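Racemase (Pseudovibrio sp. JE062, PDB 3MKC) is a racemase-like member of the enolase superfamily that pairs an alpha+beta N-terminal domain with a C-terminal TIM-barrel-like domain. Local coordinates at residues A[46-50]-A[288-292]; A[242-246]-A[274-279]. All blocks are in the same frame, centred on the assembly; numbering follows the deposited sequence.

Interaction 1 is the buried one. Its centre lies about 8 Å from the centre of the chain, and it joins the N-terminal domain to the barrel-like C-terminal domain. The centre of interaction 2 lies farther out, at about 19 Å. It is partly buried and stays within the C-terminal domain. The two hold different elements: strand 43-48 and a barrel loop in 46-50/288-292, the start of helix 246-255 and the end of helix 268-277 in 242-246/274-279. The domain junction is polar, with a salt bridge and a backbone hydrogen bond. The helix junction rests on aromatic and aliphatic packing. In sequence, both segments of interaction 2 fall between those of interaction 1.

Interaction 1: residues A[46-50]-A[288-292]; sequences GEADG and YNRCG
Asp49 meets Asn289 and Arg290 through one salt bridge, one backbone hydrogen bond and close packing. Residues 46-50 include the end of strand 43-48 of the N-terminal antiparallel sheet, and 288-292 belong to a beta-alpha loop of the barrel. The N-terminal domain caps the barrel, as in the enolase superfamily.

The salt bridge runs from Arg290 NH1 to Asp49 OD2, 2.8 Å long. The oxygen lies in the guanidinium plane, while NH1 comes to the anti side of the carboxylate, 28° out of its plane. The Arg290 chain bends at chi3 (65°), which brings the guanidinium edge to Asp49. Met265 O takes a bond from NH2, and Lys317 forms a salt bridge with Asp49 OD1. Both carboxylate oxygens thus meet a positive group.

The backbone bond goes from Asp49 N to Asn289 O (3.1 Å).

Packing centres on Asn289. Its CB lies 3.1 Å from Glu47 O, a carbonyl that this contact buries without a hydrogen-bond partner. Asn289 OD1 sits 3.2 Å from Asp49 CB, and ND2 bonds to Thr321 OG1. The same hydroxyl is bonded to Glu47 OE2.

Charge and backbone therefore pin the N-terminal domain to a barrel loop, and Glu47 and Asn289 share the Thr321 hydroxyl beside it.

Interaction 2: residues A[242-246]-A[274-279]; sequences QHDDL and EWITKG
This is a mainly apolar helix-to-loop packing contact within the TIM-barrel-like domain characteristic of the enolase superfamily. The loop after strand 236-238 and the first residue of helix 246-255 lie against the end of helix 268-277. No hydrogen bond crosses between the segments.

Trp275 is the centre of the contact. Its indole edge points at the face of His243 in a T-shaped (edge-to-face) pair. The ring centroids are 4.9 Å apart and the planes stand at 69°. CZ2 sits above the centre of the imidazole. The histidine has CG anti to its backbone N (chi1 -161°), which sets the imidazole face across the CZ2 edge of the indole. The backbone joins in, with His243 O approaching Trp275 CZ2 obliquely at 3.0 Å. His249, on helix 246-255, makes a second edge-to-face pair with Trp275.

Leu246 takes one face of the indole. Its CD1 makes a CH-pi contact 3.7 Å from the centroid of the six-membered ring. The other methyl, CD2, turns to the aliphatic part of Glu274 and lies 3.2 Å from its CG. Leu246 thus straddles two neighbouring residues of helix 268-277. Lys278 lays its CD beside Leu246 CB at the more exposed margin.

The backbones frame this packing. Residues 242-245 form a type I beta turn, and Asp245 is the N-cap of helix 246-255. At the end of helix 268-277, Glu274 O accepts from both Lys278 N and Gly279 N. There, Gly279 CA points a C-H at Leu246 O, with CA and O 3.5 Å apart and an angle of 162° at the hydrogen.

Interaction 1: residues A[46-50]-A[288-292]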
loop_
_atom_site.group_PDB
_atom_site.type_symbol
_atom_site.label_atom_id
_atom_site.label_comp_id
_atom_site.label_asym_id
_atom_site.label_seq_id
_atom_site.Cartn_x
_atom_site.Cartn_y
_atom_site.Cartn_z
ATOM N N GLY A 46 -5.370 5.229 11.483
ATOM C CA GLY A 46 -4.866 5.194 10.124
ATOM C C GLY A 46 -3.393 5.510 10.241
ATOM O O GLY A 46 -2.894 5.684 11.347
ATOM N N GLU A 47 -2.671 5.558 9.131
ATOM C CA GLU A 47 -1.268 5.914 9.218
ATOM C C GLU A 47 -0.818 6.567 7.922
ATOM O O GLU A 47 -1.355 6.276 6.847
ATOM C CB GLU A 47 -0.402 4.694 9.572
ATOM C CG GLU A 47 -0.179 3.688 8.474
ATOM C CD GLU A 47 0.625 2.490 8.952
ATOM O OE1 GLU A 47 1.391 2.627 9.930
ATOM O OE2 GLU A 47 0.501 1.411 8.343
ATOM N N ALA A 48 0.143 7.476 8.046
ATOM C CA ALA A 48 0.673 8.218 6.910
ATOM C C ALA A 48 2.145 7.919 6.660
ATOM O O ALA A 48 2.910 7.682 7.598
ATOM C CB ALA A 48 0.481 9.713 7.148
ATOM N N ASP A 49 2.541 7.936 5.390
ATOM C CA ASP A 49 3.930 7.684 5.026
ATOM C C ASP A 49 4.703 9.002 5.167
ATOM O O ASP A 49 4.103 10.045 5.443
ATOM C CB ASP A 49 3.997 7.170 3.586
ATOM C CG ASP A 49 5.321 6.510 3.260
ATOM O OD1 ASP A 49 6.034 6.081 4.192
ATOM O OD2 ASP A 49 5.642 6.407 2.063
ATOM N N GLY A 50 6.022 8.939 4.994
ATOM C CA GLY A 50 6.862 10.125 5.093
ATOM C C GLY A 50 7.624 10.255 6.403
ATOM O O GLY A 50 7.306 9.586 7.389
ATOM N N TYR A 288 -1.693 2.992 -0.059
ATOM C CA TYR A 288 -2.767 3.362 0.859
ATOM C C TYR A 288 -2.444 4.609 1.660
ATOM O O TYR A 288 -3.268 5.515 1.792
ATOM C CB TYR A 288 -3.019 2.241 1.876
ATOM C CG TYR A 288 -3.301 0.886 1.289
ATOM C CD1 TYR A 288 -4.601 0.500 0.964
ATOM C CD2 TYR A 288 -2.267 -0.019 1.058
ATOM C CE1 TYR A 288 -4.867 -0.751 0.422
ATOM C CE2 TYR A 288 -2.521 -1.274 0.516
ATOM C CZ TYR A 288 -3.823 -1.632 0.197
ATOM O OH TYR A 288 -4.075 -2.861 -0.376
ATOM N N ASN A 289 -1.239 4.639 2.214
ATOM C CA ASN A 289 -0.831 5.743 3.067
ATOM C C ASN A 289 -0.086 6.866 2.362
ATOM O O ASN A 289 0.560 7.694 3.014
ATOM C CB ASN A 289 0.009 5.201 4.233
ATOM C CG ASN A 289 1.161 4.328 3.768
ATOM O OD1 ASN A 289 2.008 4.766 2.987
ATOM N ND2 ASN A 289 1.196 3.081 4.248
ATOM N N ARG A 290 -0.186 6.903 1.035
ATOM C CA ARG A 290 0.480 7.939 0.260
ATOM C C ARG A 290 -0.442 8.662 -0.717
ATOM O O ARG A 290 -0.504 9.892 -0.741
ATOM C CB ARG A 290 1.629 7.347 -0.568
ATOM C CG ARG A 290 2.844 6.850 0.204
ATOM C CD ARG A 290 3.808 6.148 -0.759
ATOM N NE ARG A 290 4.373 7.055 -1.759
ATOM C CZ ARG A 290 5.426 7.841 -1.545
ATOM N NH1 ARG A 290 6.035 7.827 -0.367
ATOM N NH2 ARG A 290 5.868 8.644 -2.508
ATOM N N CYS A 291 -1.160 7.878 -1.520
ATOM C CA CYS A 291 -1.989 8.422 -2.594
ATOM C C CYS A 291 -3.332 9.061 -2.331
ATOM O O CYS A 291 -3.926 9.604 -3.258
ATOM C CB CYS A 291 -2.193 7.349 -3.664
ATOM S SG CYS A 291 -3.488 6.157 -3.252
ATOM N N GLY A 292 -3.819 9.009 -1.094
ATOM C CA GLY A 292 -5.117 9.591 -0.808
ATOM C C GLY A 292 -6.012 8.618 -0.053
ATOM O O GLY A 292 -7.212 8.829 0.046
#

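Interaction 2: residues A[242-246]-A[274-279]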
loop_
_atom_site.group_PDB
_atom_site.type_symbol
_atom_site.label_atom_id
_atom_site.label_comp_id
_atom_site.label_asym_id
_atom_site.label_seq_id
_atom_site.Cartn_x
_atom_site.Cartn_y
_atom_site.Cartn_z
ATOM N N GLN A 242 12.799 4.695 -14.237
ATOM C CA GLN A 242 12.617 5.766 -13.276
ATOM C C GLN A 242 11.144 6.118 -13.197
ATOM O O GLN A 242 10.416 6.067 -14.187
ATOM C CB GLN A 242 13.471 6.971 -13.656
ATOM C CG GLN A 242 14.962 6.633 -13.701
ATOM C CD GLN A 242 15.428 5.851 -12.476
ATOM O OE1 GLN A 242 15.791 4.678 -12.572
ATOM N NE2 GLN A 242 15.411 6.497 -11.321
ATOM N N HIS A 243 10.715 6.473 -11.997
ATOM C CA HIS A 243 9.322 6.766 -11.734
ATOM C C HIS A 243 8.706 7.928 -12.521
ATOM O O HIS A 243 7.491 7.969 -12.700
ATOM C CB HIS A 243 9.147 6.966 -10.225
ATOM C CG HIS A 243 7.735 6.834 -9.753
ATOM N ND1 HIS A 243 6.828 7.869 -9.816
ATOM C CD2 HIS A 243 7.082 5.797 -9.178
ATOM C CE1 HIS A 243 5.678 7.478 -9.297
ATOM N NE2 HIS A 243 5.806 6.222 -8.901
ATOM N N ASP A 244 9.526 8.861 -12.999
ATOM C CA ASP A 244 9.008 9.993 -13.778
ATOM C C ASP A 244 8.948 9.668 -15.268
ATOM O O ASP A 244 8.290 10.367 -16.041
ATOM C CB ASP A 244 9.899 11.237 -13.629
ATOM C CG ASP A 244 9.872 11.827 -12.233
ATOM O OD1 ASP A 244 8.768 12.120 -11.730
ATOM O OD2 ASP A 244 10.965 12.017 -11.654
ATOM N N ASP A 245 9.651 8.614 -15.664
ATOM C CA ASP A 245 9.739 8.203 -17.058
ATOM C C ASP A 245 8.520 7.424 -17.541
ATOM O O ASP A 245 8.626 6.264 -17.915
ATOM C CB ASP A 245 11.021 7.374 -17.239
ATOM C CG ASP A 245 11.335 7.059 -18.692
ATOM O OD1 ASP A 245 10.730 7.681 -19.599
ATOM O OD2 ASP A 245 12.215 6.186 -18.915
ATOM N N LEU A 246 7.359 8.065 -17.537
ATOM C CA LEU A 246 6.158 7.385 -17.991
ATOM C C LEU A 246 6.254 6.935 -19.439
ATOM O O LEU A 246 5.857 5.818 -19.765
ATOM C CB LEU A 246 4.928 8.275 -17.805
ATOM C CG LEU A 246 4.249 8.042 -16.449
ATOM C CD1 LEU A 246 5.211 8.375 -15.322
ATOM C CD2 LEU A 246 2.994 8.889 -16.353
ATOM N N GLU A 274 -2.499 9.391 -15.477
ATOM C CA GLU A 274 -1.411 9.593 -16.429
ATOM C C GLU A 274 -0.620 8.288 -16.583
ATOM O O GLU A 274 -0.161 7.954 -17.674
ATOM C CB GLU A 274 -0.499 10.741 -15.961
ATOM C CG GLU A 274 0.649 11.044 -16.907
ATOM C CD GLU A 274 1.497 12.229 -16.468
ATOM O OE1 GLU A 274 1.585 12.492 -15.246
ATOM O OE2 GLU A 274 2.095 12.889 -17.348
ATOM N N TRP A 275 -0.458 7.545 -15.494
ATOM C CA TRP A 275 0.248 6.272 -15.600
ATOM C C TRP A 275 -0.531 5.335 -16.515
ATOM O O TRP A 275 0.048 4.574 -17.281
ATOM C CB TRP A 275 0.394 5.607 -14.238
ATOM C CG TRP A 275 1.579 6.084 -13.480
ATOM C CD1 TRP A 275 1.605 7.066 -12.534
ATOM C CD2 TRP A 275 2.921 5.597 -13.596
ATOM N NE1 TRP A 275 2.882 7.217 -12.048
ATOM C CE2 TRP A 275 3.709 6.328 -12.684
ATOM C CE3 TRP A 275 3.534 4.613 -14.385
ATOM C CZ2 TRP A 275 5.084 6.107 -12.534
ATOM C CZ3 TRP A 275 4.907 4.393 -14.240
ATOM C CH2 TRP A 275 5.664 5.138 -13.320
ATOM N N ILE A 276 -1.853 5.387 -16.431
ATOM C CA ILE A 276 -2.674 4.520 -17.266
ATOM C C ILE A 276 -2.606 4.874 -18.753
ATOM O O ILE A 276 -2.282 4.028 -19.588
ATOM C CB ILE A 276 -4.160 4.565 -16.841
ATOM C CG1 ILE A 276 -4.344 3.860 -15.496
ATOM C CG2 ILE A 276 -5.035 3.910 -17.909
ATOM C CD1 ILE A 276 -5.757 3.977 -14.951
ATOM N N THR A 277 -2.910 6.124 -19.080
ATOM C CA THR A 277 -2.933 6.537 -20.482
ATOM C C THR A 277 -1.587 6.809 -21.138
ATOM O O THR A 277 -1.396 6.478 -22.305
ATOM C CB THR A 277 -3.819 7.784 -20.675
ATOM O OG1 THR A 277 -3.240 8.893 -19.981
ATOM C CG2 THR A 277 -5.216 7.530 -20.133
ATOM N N LYS A 278 -0.655 7.413 -20.408
ATOM C CA LYS A 278 0.655 7.722 -20.979
ATOM C C LYS A 278 1.655 6.605 -20.716
ATOM O O LYS A 278 2.453 6.249 -21.587
ATOM C CB LYS A 278 1.201 9.034 -20.404
ATOM C CG LYS A 278 2.462 9.523 -21.107
ATOM C CD LYS A 278 3.151 10.639 -20.328
ATOM C CE LYS A 278 3.298 11.903 -21.161
ATOM N NZ LYS A 278 1.995 12.602 -21.371
ATOM N N GLY A 279 1.612 6.060 -19.504
ATOM C CA GLY A 279 2.518 4.984 -19.157
ATOM C C GLY A 279 2.064 3.665 -19.750
ATOM O O GLY A 279 2.874 2.769 -19.963
#